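Local coordinates for protein 6-phosphogluconate dehydrogenase NAD-binding (PDB 4GBJ) that probably works as an NAD- or NADP-dependent oxidoreductase of the 6-phosphogluconate and 3-hydroxyisobutyrate dehydrogenase type, at residues D90-S95 and G115-G120; G62-S67 and K146-P151; S184-G189 and G283-G288; L240-I245 and I264-F269. All blocks are in the same frame, centred on the assembly; numbering follows the deposited sequence.

Interaction 1: D90-S95 and G115-G120; sequences DGVHVS and GAHYVG
The backbones of His93 and His117 are joined by a hydrogen bond, His93 N donating to His117 O at 2.9 Å and an almost linear 172°. His93 O in turn accepts Val119 N, and Val119 O accepts Ser95 N. At the start of the pair His117 N reaches Gly91 O, and Asp90 N donates to Gly115 O. Gly115, at positive phi, is the C-prime residue of the Schellman motif that ends helix 101-113. That helix connects the parallel strands 92-95 and 117-124, a beta-alpha-beta crossover, right-handed as is usual in Rossmann-type sheets. On the face carrying His93 and Tyr118 the polar groups are also paired. Tyr118 OH and Ser95 OG lie 2.6 Å apart in a hydrogen bond that either could donate, and Ser104 OG is a second partner of the phenol. With CG anti to the backbone N (chi1 -180°), the tyrosine runs alongside His93 and turns its edge to the imidazole face in an offset T-shaped pair, centroids 5.2 Å apart. Both imidazole nitrogens are engaged, NE2 by Ser67 OG and ND1 by His111 NE2. On the other face, Val92 CG1 meets Val119 CG2 at 4.2 Å.

Interaction 2: G62-S67 and K146-P151; sequences GGIVFS and KERIKP
The guanidinium of Arg148 meets the carbonyl of Gly62 end-on, with NH1 and NH2 both closing on the single oxygen. Each nitrogen lies 3.1 Å from Gly62 O, which sits in the guanidinium plane, 1° out of it. The two bonds are not equivalent at the acceptor: NH2 comes in the carbonyl plane, on a lone pair, whereas NH1 is tilted 33° from that plane. Arg148 reaches this far because its chain is stretched out, with CG anti to the backbone N (chi1 -177°) and no bend up to NE. Ile64 approaches from the opposite direction and overlaps the arginine's end. Its CG1 rests over one guanidinium face, offset toward the rim, and its CD1 comes 3.6 Å from Arg148 NE. The flat group is thus gripped at its edge by a polar atom and covered on one face by hydrocarbon. Strand 64-67 belongs to the parallel part of the Rossmann-type sheet, and helix 143-153 packs across that sheet on the face from which Ile64 projects. At the next helix residue, the branch methyls Ile64 CG2 and Ile149 CG2 meet at 4.2 Å. The same helix covers the adjoining strand 92-95, where Arg148 touches Val92 and Ile149 touches Val94. Farther along strand 64-67, Phe66 packs on Ile152 and Val153 of this helix.

Interaction 3: S184-G189 and G283-G288; sequences SLEMMG and GALALG
Leu285 points its side chain at helix 169-197 and meets Leu185 almost at a right angle. From its CB the chain leads to CG, 4.2 Å from Leu185 CB, and there it forks. The CD2 branch runs to Leu185 CD1, at 3.7 Å, while CD1 turns to the next residue of the helix, lying 3.8 Å from Glu186 N and close to Glu186 OE2. The two branches are aimed at the helix by CG standing between the backbone N and the carbonyl carbon (chi1 72°), a crowded position. With an alanine here both branches would be gone, which is likely to leave a gap beside Leu185 and Glu186. Next to it, Ala286 CB packs 3.6 Å from Leu185 O, and Gly189 brings its bare CA near Ala286 O; a side chain on that glycine would run into the carbonyl. The Glu186 carboxylate is shared: a water donates to OE2 at 2.6 Å and to Leu285 O at 2.9 Å, tying helix to loop, while OE1 forms a salt bridge with Arg268. The contact therefore fastens the 3-10 segment 283-286 to the long helix 169-197. Helix 260-274 closes in on Leu285 through Ile265 and Phe269, helix 217-228 covers Leu185 with Tyr222 and Val226, and Phe261 of the second subunit packs against Glu186.

Interaction 4: L240-I245 and I264-F269; sequences LGLKDI and IIRNRF
Phe269 lays one face of its ring over the backbone of Gly241 and Leu242. Leu242 N stands above the ring centre, Gly241 C lies nearer the rim, and Gly241 CA makes a CH-pi contact 3.9 Å from the ring centroid, 25° off the normal. The approach is close because Gly241 has no CB; one there would collide with Phe269 CZ. The side chains of Leu242 and Phe269 run past one another in opposing senses, and their CB atoms meet at 3.7 Å. Farther out, Leu242 CD1 reaches the aliphatic part of Arg266, with CG 4.0 Å away. A turn on, Ile245 enters between Ile265 and Arg266. Its CG1, anti to the backbone N (chi1 -160°), is directed to Ile265 CG2 at 3.7 Å, and its CG2 branch lies 3.8 Å from Arg266 CA. The same CG2 also comes to Phe269 CD2, at 4.3 Å. Replacing Phe269 with an alanine would probably strip the cover from the Gly241 backbone and open a gap between the two helices. No hydrogen bond joins the segments, and the fit is one of apolar packing between antiparallel neighbours, whose short axes cross at -153° and approach to 9.2 Å. In the all-helical part of the chain, helix 238-254 thus lies against helix 260-274. Phe238 turns edge-to-face with Phe269, and helix 169-197 meets Ile265 through Ala182 and Glu186.

Overall arrangement
The four contacts fall into two pairs, one in each part of the chain. Interactions 1 and 2, centres about 7 Å apart, share the Rossmann-type sheet: strands 64-67 and 92-95 are neighbours, and the segments of interaction 1 come between those of interaction 2 in the sequence. Interactions 3 and 4, centres about 11 Å apart, follow in the helical part, with 240-245 and 264-269 lying between 184-189 and 283-288; both touch the second subunit. Between the pairs the centres are about 31 to 38 Å apart and the contacts do not touch, consistent with a nucleotide-binding domain and a separate helical dimer-forming domain, as in related dehydrogenases.

Interaction 1: D90-S95 and G115-G120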
loop_
_atom_site.group_PDB
_atom_site.type_symbol
_atom_site.label_atom_id
_atom_site.label_comp_id
_atom_site.label_asym_id
_atom_site.label_seq_id
_atom_site.Cartn_x
_atom_site.Cartn_y
_atom_site.Cartn_z
ATOM N N ASP B 90 29.342 27.843 11.523
ATOM C CA ASP B 90 28.057 28.260 10.954
ATOM C C ASP B 90 27.802 27.677 9.539
ATOM O O ASP B 90 26.777 27.997 8.948
ATOM C CB ASP B 90 27.919 29.806 10.934
ATOM C CG ASP B 90 28.069 30.438 12.302
ATOM O OD1 ASP B 90 27.674 29.791 13.297
ATOM O OD2 ASP B 90 28.546 31.614 12.375
ATOM N N GLY B 91 28.690 26.822 9.033
ATOM C CA GLY B 91 28.506 26.190 7.740
ATOM C C GLY B 91 27.377 25.183 7.858
ATOM O O GLY B 91 27.112 24.673 8.954
ATOM N N VAL B 92 26.629 24.980 6.784
ATOM C CA VAL B 92 25.481 24.064 6.799
ATOM C C VAL B 92 25.591 23.075 5.639
ATOM O O VAL B 92 25.775 23.500 4.503
ATOM C CB VAL B 92 24.128 24.824 6.740
ATOM C CG1 VAL B 92 22.954 23.848 6.704
ATOM C CG2 VAL B 92 23.978 25.777 7.924
ATOM N N HIS B 93 25.472 21.754 5.936
ATOM C CA HIS B 93 25.499 20.691 4.949
ATOM C C HIS B 93 24.108 20.063 4.873
ATOM O O HIS B 93 23.627 19.551 5.873
ATOM C CB HIS B 93 26.556 19.633 5.328
ATOM C CG HIS B 93 26.539 18.390 4.466
ATOM N ND1 HIS B 93 27.224 17.242 4.848
ATOM C CD2 HIS B 93 25.984 18.171 3.242
ATOM C CE1 HIS B 93 26.986 16.346 3.900
ATOM N NE2 HIS B 93 26.258 16.871 2.901
ATOM N N VAL B 94 23.448 20.186 3.733
ATOM C CA VAL B 94 22.138 19.588 3.440
ATOM C C VAL B 94 22.429 18.273 2.726
ATOM O O VAL B 94 22.826 18.234 1.566
ATOM C CB VAL B 94 21.239 20.534 2.617
ATOM C CG1 VAL B 94 19.827 19.963 2.494
ATOM C CG2 VAL B 94 21.193 21.911 3.258
ATOM N N SER B 95 22.268 17.204 3.451
ATOM C CA SER B 95 22.674 15.882 3.035
ATOM C C SER B 95 21.439 15.127 2.548
ATOM O O SER B 95 20.598 14.682 3.331
ATOM C CB SER B 95 23.365 15.209 4.218
ATOM O OG SER B 95 23.811 13.892 3.931
ATOM N N GLY B 115 31.991 23.466 14.415
ATOM C CA GLY B 115 30.949 24.493 14.487
ATOM C C GLY B 115 30.016 24.515 13.279
ATOM O O GLY B 115 29.279 25.483 13.095
ATOM N N ALA B 116 30.033 23.460 12.448
ATOM C CA ALA B 116 29.169 23.334 11.268
ATOM C C ALA B 116 27.929 22.510 11.635
ATOM O O ALA B 116 27.912 21.857 12.683
ATOM C CB ALA B 116 29.931 22.674 10.123
ATOM N N HIS B 117 26.914 22.496 10.772
ATOM C CA HIS B 117 25.681 21.769 11.054
ATOM C C HIS B 117 25.331 20.833 9.914
ATOM O O HIS B 117 25.267 21.243 8.758
ATOM C CB HIS B 117 24.504 22.732 11.294
ATOM C CG HIS B 117 24.782 23.821 12.281
ATOM N ND1 HIS B 117 24.762 23.573 13.625
ATOM C CD2 HIS B 117 25.007 25.144 12.083
ATOM C CE1 HIS B 117 24.997 24.733 14.219
ATOM N NE2 HIS B 117 25.214 25.695 13.325
ATOM N N TYR B 118 25.039 19.591 10.263
ATOM C CA TYR B 118 24.586 18.592 9.331
ATOM C C TYR B 118 23.078 18.519 9.363
ATOM O O TYR B 118 22.507 18.355 10.429
ATOM C CB TYR B 118 25.181 17.245 9.694
ATOM C CG TYR B 118 24.766 16.132 8.764
ATOM C CD1 TYR B 118 25.585 15.739 7.714
ATOM C CD2 TYR B 118 23.612 15.391 9.003
ATOM C CE1 TYR B 118 25.295 14.618 6.957
ATOM C CE2 TYR B 118 23.254 14.330 8.174
ATOM C CZ TYR B 118 24.105 13.943 7.157
ATOM O OH TYR B 118 23.789 12.902 6.329
ATOM N N VAL B 119 22.441 18.670 8.219
ATOM C CA VAL B 119 20.975 18.515 8.106
ATOM C C VAL B 119 20.665 17.286 7.266
ATOM O O VAL B 119 21.055 17.248 6.104
ATOM C CB VAL B 119 20.329 19.767 7.512
ATOM C CG1 VAL B 119 18.855 19.524 7.183
ATOM C CG2 VAL B 119 20.464 20.929 8.490
ATOM N N GLY B 120 20.013 16.292 7.869
ATOM C CA GLY B 120 19.549 15.110 7.158
ATOM C C GLY B 120 18.371 15.499 6.314
ATOM O O GLY B 120 17.437 16.114 6.835
#

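Interaction 2: G62-S67 and K146-P151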
loop_
_atom_site.group_PDB
_atom_site.type_symbol
_atom_site.label_atom_id
_atom_site.label_comp_id
_atom_site.label_asym_id
_atom_site.label_seq_id
_atom_site.Cartn_x
_atom_site.Cartn_y
_atom_site.Cartn_z
ATOM N N GLY B 62 31.527 28.697 6.466
ATOM C CA GLY B 62 30.270 29.308 6.884
ATOM C C GLY B 62 29.151 29.322 5.850
ATOM O O GLY B 62 28.064 29.800 6.158
ATOM N N GLY B 63 29.400 28.792 4.646
ATOM C CA GLY B 63 28.425 28.688 3.567
ATOM C C GLY B 63 27.539 27.456 3.644
ATOM O O GLY B 63 27.464 26.802 4.674
ATOM N N ILE B 64 26.826 27.162 2.544
ATOM C CA ILE B 64 25.893 26.050 2.408
ATOM C C ILE B 64 26.442 25.056 1.404
ATOM O O ILE B 64 26.898 25.452 0.339
ATOM C CB ILE B 64 24.497 26.551 1.951
ATOM C CG1 ILE B 64 23.840 27.427 3.032
ATOM C CG2 ILE B 64 23.571 25.374 1.590
ATOM C CD1 ILE B 64 22.885 28.463 2.462
ATOM N N VAL B 65 26.372 23.761 1.713
ATOM C CA VAL B 65 26.776 22.743 0.752
ATOM C C VAL B 65 25.654 21.699 0.686
ATOM O O VAL B 65 25.182 21.258 1.705
ATOM C CB VAL B 65 28.160 22.101 1.031
ATOM C CG1 VAL B 65 28.260 21.551 2.466
ATOM C CG2 VAL B 65 28.429 20.986 0.012
ATOM N N PHE B 66 25.197 21.375 -0.497
ATOM C CA PHE B 66 24.234 20.295 -0.709
ATOM C C PHE B 66 25.000 19.103 -1.216
ATOM O O PHE B 66 25.912 19.304 -2.002
ATOM C CB PHE B 66 23.170 20.674 -1.744
ATOM C CG PHE B 66 22.068 21.582 -1.256
ATOM C CD1 PHE B 66 20.792 21.095 -1.050
ATOM C CD2 PHE B 66 22.308 22.925 -1.002
ATOM C CE1 PHE B 66 19.785 21.917 -0.562
ATOM C CE2 PHE B 66 21.289 23.750 -0.533
ATOM C CZ PHE B 66 20.039 23.236 -0.297
ATOM N N SER B 67 24.618 17.874 -0.826
ATOM C CA SER B 67 25.193 16.680 -1.423
ATOM C C SER B 67 24.109 15.680 -1.740
ATOM O O SER B 67 23.117 15.538 -1.005
ATOM C CB SER B 67 26.250 16.043 -0.526
ATOM O OG SER B 67 25.697 15.468 0.648
ATOM N N LYS B 146 18.209 24.295 9.706
ATOM C CA LYS B 146 17.017 23.964 8.895
ATOM C C LYS B 146 16.284 25.231 8.458
ATOM O O LYS B 146 15.793 25.295 7.342
ATOM C CB LYS B 146 16.017 23.067 9.655
ATOM C CG LYS B 146 16.495 21.639 9.822
ATOM C CD LYS B 146 15.498 20.753 10.613
ATOM C CE LYS B 146 15.224 21.337 11.974
ATOM N NZ LYS B 146 14.657 20.380 12.898
ATOM N N GLU B 147 16.198 26.228 9.356
ATOM C CA GLU B 147 15.540 27.489 9.054
ATOM C C GLU B 147 16.295 28.228 7.926
ATOM O O GLU B 147 15.682 28.830 7.059
ATOM C CB GLU B 147 15.431 28.361 10.328
ATOM C CG GLU B 147 14.481 29.541 10.171
ATOM C CD GLU B 147 14.715 30.750 11.069
ATOM O OE1 GLU B 147 15.520 30.652 12.027
ATOM O OE2 GLU B 147 14.108 31.811 10.792
ATOM N N ARG B 148 17.611 28.134 7.906
ATOM C CA ARG B 148 18.412 28.777 6.856
ATOM C C ARG B 148 18.212 28.130 5.461
ATOM O O ARG B 148 18.263 28.819 4.463
ATOM C CB ARG B 148 19.905 28.667 7.228
ATOM C CG ARG B 148 20.828 29.370 6.256
ATOM C CD ARG B 148 22.261 29.252 6.724
ATOM N NE ARG B 148 23.183 29.892 5.793
ATOM C CZ ARG B 148 24.505 29.839 5.892
ATOM N NH1 ARG B 148 25.075 29.164 6.881
ATOM N NH2 ARG B 148 25.271 30.473 5.006
ATOM N N ILE B 149 18.044 26.818 5.387
ATOM C CA ILE B 149 17.984 26.133 4.084
ATOM C C ILE B 149 16.561 25.815 3.659
ATOM O O ILE B 149 16.356 25.529 2.477
ATOM C CB ILE B 149 18.900 24.861 4.058
ATOM C CG1 ILE B 149 18.464 23.754 5.060
ATOM C CG2 ILE B 149 20.359 25.298 4.361
ATOM C CD1 ILE B 149 17.435 22.704 4.509
ATOM N N LYS B 150 15.571 25.911 4.561
ATOM C CA LYS B 150 14.183 25.619 4.184
ATOM C C LYS B 150 13.727 26.454 3.000
ATOM O O LYS B 150 13.116 25.901 2.093
ATOM C CB LYS B 150 13.199 25.805 5.353
ATOM C CG LYS B 150 11.763 25.526 4.948
ATOM C CD LYS B 150 10.873 25.269 6.128
ATOM C CE LYS B 150 9.411 25.159 5.717
ATOM N NZ LYS B 150 8.524 25.085 6.903
ATOM N N PRO B 151 14.024 27.764 2.945
ATOM C CA PRO B 151 13.592 28.563 1.774
ATOM C C PRO B 151 14.267 28.121 0.475
ATOM O O PRO B 151 13.692 28.301 -0.583
ATOM C CB PRO B 151 13.974 29.995 2.143
ATOM C CG PRO B 151 14.404 29.973 3.555
ATOM C CD PRO B 151 14.770 28.597 3.913
#

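Interaction 3: S184-G189 and G283-G288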
loop_
_atom_site.group_PDB
_atom_site.type_symbol
_atom_site.label_atom_id
_atom_site.label_comp_id
_atom_site.label_asym_id
_atom_site.label_seq_id
_atom_site.Cartn_x
_atom_site.Cartn_y
_atom_site.Cartn_z
ATOM N N SER B 184 4.527 -2.855 -0.887
ATOM C CA SER B 184 3.431 -2.670 -1.865
ATOM C C SER B 184 3.698 -3.503 -3.072
ATOM O O SER B 184 2.799 -4.156 -3.579
ATOM C CB SER B 184 3.280 -1.186 -2.211
ATOM O OG SER B 184 3.064 -0.496 -0.987
ATOM N N LEU B 185 4.951 -3.508 -3.537
ATOM C CA LEU B 185 5.340 -4.359 -4.653
ATOM C C LEU B 185 5.135 -5.845 -4.350
ATOM O O LEU B 185 4.631 -6.591 -5.181
ATOM C CB LEU B 185 6.807 -4.152 -4.988
ATOM C CG LEU B 185 7.112 -2.866 -5.804
ATOM C CD1 LEU B 185 8.609 -2.490 -5.640
ATOM C CD2 LEU B 185 6.763 -3.062 -7.256
ATOM N N GLU B 186 5.559 -6.270 -3.164
ATOM C CA GLU B 186 5.440 -7.657 -2.774
ATOM C C GLU B 186 3.965 -8.086 -2.631
ATOM O O GLU B 186 3.614 -9.156 -3.110
ATOM C CB GLU B 186 6.230 -7.921 -1.474
ATOM C CG GLU B 186 5.969 -9.286 -0.887
ATOM C CD GLU B 186 6.431 -10.446 -1.721
ATOM O OE1 GLU B 186 5.964 -11.571 -1.449
ATOM O OE2 GLU B 186 7.377 -10.271 -2.524
HETATM N N MSE B 187 3.117 -7.316 -1.958
HETATM C CA MSE B 187 1.733 -7.754 -1.758
HETATM C C MSE B 187 0.998 -7.822 -3.121
HETATM O O MSE B 187 0.165 -8.691 -3.312
HETATM C CB MSE B 187 0.981 -6.867 -0.758
HETATM C CG MSE B 187 0.675 -5.414 -1.281
HETATM SE SE MSE B 187 -0.257 -4.357 0.058
HETATM C CE MSE B 187 1.161 -3.766 1.181
HETATM N N MSE B 188 1.332 -6.921 -4.067
HETATM C CA MSE B 188 0.768 -6.975 -5.422
HETATM C C MSE B 188 1.290 -8.219 -6.193
HETATM O O MSE B 188 0.508 -8.895 -6.853
HETATM C CB MSE B 188 1.043 -5.704 -6.199
HETATM C CG MSE B 188 0.132 -4.597 -5.754
HETATM SE SE MSE B 188 0.199 -2.949 -6.759
HETATM C CE MSE B 188 1.906 -2.225 -6.338
ATOM N N GLY B 189 2.565 -8.537 -6.067
ATOM C CA GLY B 189 3.098 -9.770 -6.651
ATOM C C GLY B 189 2.348 -11.007 -6.172
ATOM O O GLY B 189 1.891 -11.836 -6.964
ATOM N N GLY B 283 11.687 -3.096 -8.895
ATOM C CA GLY B 283 10.331 -3.624 -8.903
ATOM C C GLY B 283 10.265 -5.118 -9.153
ATOM O O GLY B 283 9.291 -5.776 -8.776
ATOM N N ALA B 284 11.311 -5.691 -9.808
ATOM C CA ALA B 284 11.351 -7.125 -10.097
ATOM C C ALA B 284 11.407 -7.972 -8.852
ATOM O O ALA B 284 11.305 -9.176 -8.967
ATOM C CB ALA B 284 12.536 -7.442 -11.007
ATOM N N LEU B 285 11.464 -7.390 -7.632
ATOM C CA LEU B 285 11.355 -8.206 -6.418
ATOM C C LEU B 285 10.004 -8.968 -6.480
ATOM O O LEU B 285 9.877 -10.086 -5.938
ATOM C CB LEU B 285 11.468 -7.348 -5.132
ATOM C CG LEU B 285 10.254 -6.456 -4.802
ATOM C CD1 LEU B 285 9.208 -7.185 -3.973
ATOM C CD2 LEU B 285 10.697 -5.188 -4.097
ATOM N N ALA B 286 8.988 -8.348 -7.137
ATOM C CA ALA B 286 7.646 -8.924 -7.261
ATOM C C ALA B 286 7.596 -10.234 -8.092
ATOM O O ALA B 286 6.592 -10.955 -7.993
ATOM C CB ALA B 286 6.678 -7.900 -7.832
ATOM N N LEU B 287 8.663 -10.546 -8.881
ATOM C CA LEU B 287 8.782 -11.802 -9.614
ATOM C C LEU B 287 8.947 -12.985 -8.726
ATOM O O LEU B 287 8.670 -14.080 -9.194
ATOM C CB LEU B 287 9.948 -11.806 -10.630
ATOM C CG LEU B 287 9.694 -11.127 -11.939
ATOM C CD1 LEU B 287 10.927 -11.192 -12.823
ATOM C CD2 LEU B 287 8.527 -11.811 -12.706
ATOM N N GLY B 288 9.396 -12.820 -7.478
ATOM C CA GLY B 288 9.548 -13.973 -6.576
ATOM C C GLY B 288 8.260 -14.748 -6.352
ATOM O O GLY B 288 8.269 -15.973 -6.245
HETATM O O HOH W 1 7.497 -11.399 -4.893
#

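Interaction 4: L240-I245 and I264-F269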
loop_
_atom_site.group_PDB
_atom_site.type_symbol
_atom_site.label_atom_id
_atom_site.label_comp_id
_atom_site.label_asym_id
_atom_site.label_seq_id
_atom_site.Cartn_x
_atom_site.Cartn_y
_atom_site.Cartn_z
ATOM N N LEU B 240 20.306 -2.254 -5.862
ATOM C CA LEU B 240 20.103 -1.105 -4.978
ATOM C C LEU B 240 18.890 -1.319 -4.038
ATOM O O LEU B 240 18.886 -0.777 -2.954
ATOM C CB LEU B 240 19.984 0.207 -5.780
ATOM C CG LEU B 240 21.206 0.519 -6.604
ATOM C CD1 LEU B 240 20.987 1.748 -7.458
ATOM C CD2 LEU B 240 22.467 0.667 -5.742
ATOM N N GLY B 241 17.935 -2.173 -4.395
ATOM C CA GLY B 241 16.822 -2.471 -3.510
ATOM C C GLY B 241 17.263 -3.230 -2.294
ATOM O O GLY B 241 16.778 -2.991 -1.176
ATOM N N LEU B 242 18.203 -4.149 -2.500
ATOM C CA LEU B 242 18.788 -4.949 -1.438
ATOM C C LEU B 242 19.579 -4.064 -0.485
ATOM O O LEU B 242 19.455 -4.205 0.720
ATOM C CB LEU B 242 19.671 -6.068 -2.026
ATOM C CG LEU B 242 20.380 -7.014 -1.030
ATOM C CD1 LEU B 242 19.415 -7.591 -0.040
ATOM C CD2 LEU B 242 21.155 -8.066 -1.741
ATOM N N LYS B 243 20.387 -3.150 -1.022
ATOM C CA LYS B 243 21.150 -2.188 -0.211
ATOM C C LYS B 243 20.191 -1.409 0.718
ATOM O O LYS B 243 20.421 -1.348 1.925
ATOM C CB LYS B 243 21.891 -1.197 -1.113
ATOM C CG LYS B 243 22.751 -0.147 -0.350
ATOM C CD LYS B 243 23.372 0.928 -1.273
ATOM C CE LYS B 243 22.407 1.994 -1.789
ATOM N NZ LYS B 243 21.800 2.830 -0.688
ATOM N N ASP B 244 19.046 -0.951 0.163
ATOM C CA ASP B 244 18.085 -0.162 0.926
ATOM C C ASP B 244 17.349 -0.986 1.990
ATOM O O ASP B 244 17.243 -0.518 3.127
ATOM C CB ASP B 244 17.073 0.571 0.019
ATOM C CG ASP B 244 17.559 1.923 -0.536
ATOM O OD1 ASP B 244 18.700 2.374 -0.151
ATOM O OD2 ASP B 244 16.781 2.569 -1.298
ATOM N N ILE B 245 16.869 -2.179 1.670
ATOM C CA ILE B 245 16.188 -2.976 2.686
ATOM C C ILE B 245 17.166 -3.387 3.813
ATOM O O ILE B 245 16.746 -3.488 4.951
ATOM C CB ILE B 245 15.434 -4.182 2.092
ATOM C CG1 ILE B 245 14.375 -4.685 3.021
ATOM C CG2 ILE B 245 16.357 -5.325 1.684
ATOM C CD1 ILE B 245 13.184 -3.696 3.240
ATOM N N ILE B 264 11.234 -10.836 4.221
ATOM C CA ILE B 264 10.679 -11.379 2.979
ATOM C C ILE B 264 11.212 -10.578 1.802
ATOM O O ILE B 264 11.709 -11.185 0.897
ATOM C CB ILE B 264 9.151 -11.393 2.983
ATOM C CG1 ILE B 264 8.564 -12.273 4.130
ATOM C CG2 ILE B 264 8.566 -11.819 1.624
ATOM C CD1 ILE B 264 8.762 -13.524 4.098
ATOM N N ILE B 265 11.204 -9.237 1.867
ATOM C CA ILE B 265 11.705 -8.364 0.804
ATOM C C ILE B 265 13.172 -8.627 0.563
ATOM O O ILE B 265 13.591 -8.810 -0.587
ATOM C CB ILE B 265 11.439 -6.889 1.178
ATOM C CG1 ILE B 265 9.916 -6.555 1.157
ATOM C CG2 ILE B 265 12.208 -5.928 0.349
ATOM C CD1 ILE B 265 9.237 -6.732 -0.107
ATOM N N ARG B 266 13.957 -8.684 1.644
ATOM C CA ARG B 266 15.368 -9.015 1.517
ATOM C C ARG B 266 15.572 -10.331 0.752
ATOM O O ARG B 266 16.392 -10.369 -0.162
ATOM C CB ARG B 266 16.040 -9.106 2.893
ATOM C CG ARG B 266 17.497 -9.553 2.864
ATOM C CD ARG B 266 18.103 -9.395 4.255
ATOM N NE ARG B 266 19.395 -10.067 4.360
ATOM C CZ ARG B 266 19.577 -11.379 4.473
ATOM N NH1 ARG B 266 18.533 -12.209 4.477
ATOM N NH2 ARG B 266 20.798 -11.876 4.550
ATOM N N ASN B 267 14.828 -11.378 1.084
ATOM C CA ASN B 267 14.987 -12.691 0.396
ATOM C C ASN B 267 14.575 -12.618 -1.048
ATOM O O ASN B 267 15.195 -13.311 -1.864
ATOM C CB ASN B 267 14.235 -13.829 1.113
ATOM C CG ASN B 267 14.943 -14.231 2.396
ATOM O OD1 ASN B 267 16.116 -13.966 2.582
ATOM N ND2 ASN B 267 14.229 -14.800 3.348
ATOM N N ARG B 268 13.578 -11.740 -1.405
ATOM C CA ARG B 268 13.236 -11.589 -2.815
ATOM C C ARG B 268 14.440 -11.074 -3.646
ATOM O O ARG B 268 14.640 -11.522 -4.765
ATOM C CB ARG B 268 12.079 -10.624 -3.004
ATOM C CG ARG B 268 10.783 -11.029 -2.385
ATOM C CD ARG B 268 10.386 -12.422 -2.789
ATOM N NE ARG B 268 8.975 -12.696 -2.556
ATOM C CZ ARG B 268 8.397 -13.885 -2.707
ATOM N NH1 ARG B 268 9.108 -14.933 -3.071
ATOM N NH2 ARG B 268 7.107 -14.038 -2.459
ATOM N N PHE B 269 15.178 -10.113 -3.117
ATOM C CA PHE B 269 16.370 -9.575 -3.791
ATOM C C PHE B 269 17.482 -10.585 -3.853
ATOM O O PHE B 269 18.099 -10.750 -4.913
ATOM C CB PHE B 269 16.911 -8.300 -3.135
ATOM C CG PHE B 269 16.044 -7.094 -3.400
ATOM C CD1 PHE B 269 15.876 -6.610 -4.689
ATOM C CD2 PHE B 269 15.313 -6.501 -2.371
ATOM C CE1 PHE B 269 14.992 -5.571 -4.946
ATOM C CE2 PHE B 269 14.449 -5.459 -2.630
ATOM C CZ PHE B 269 14.311 -4.980 -3.910
#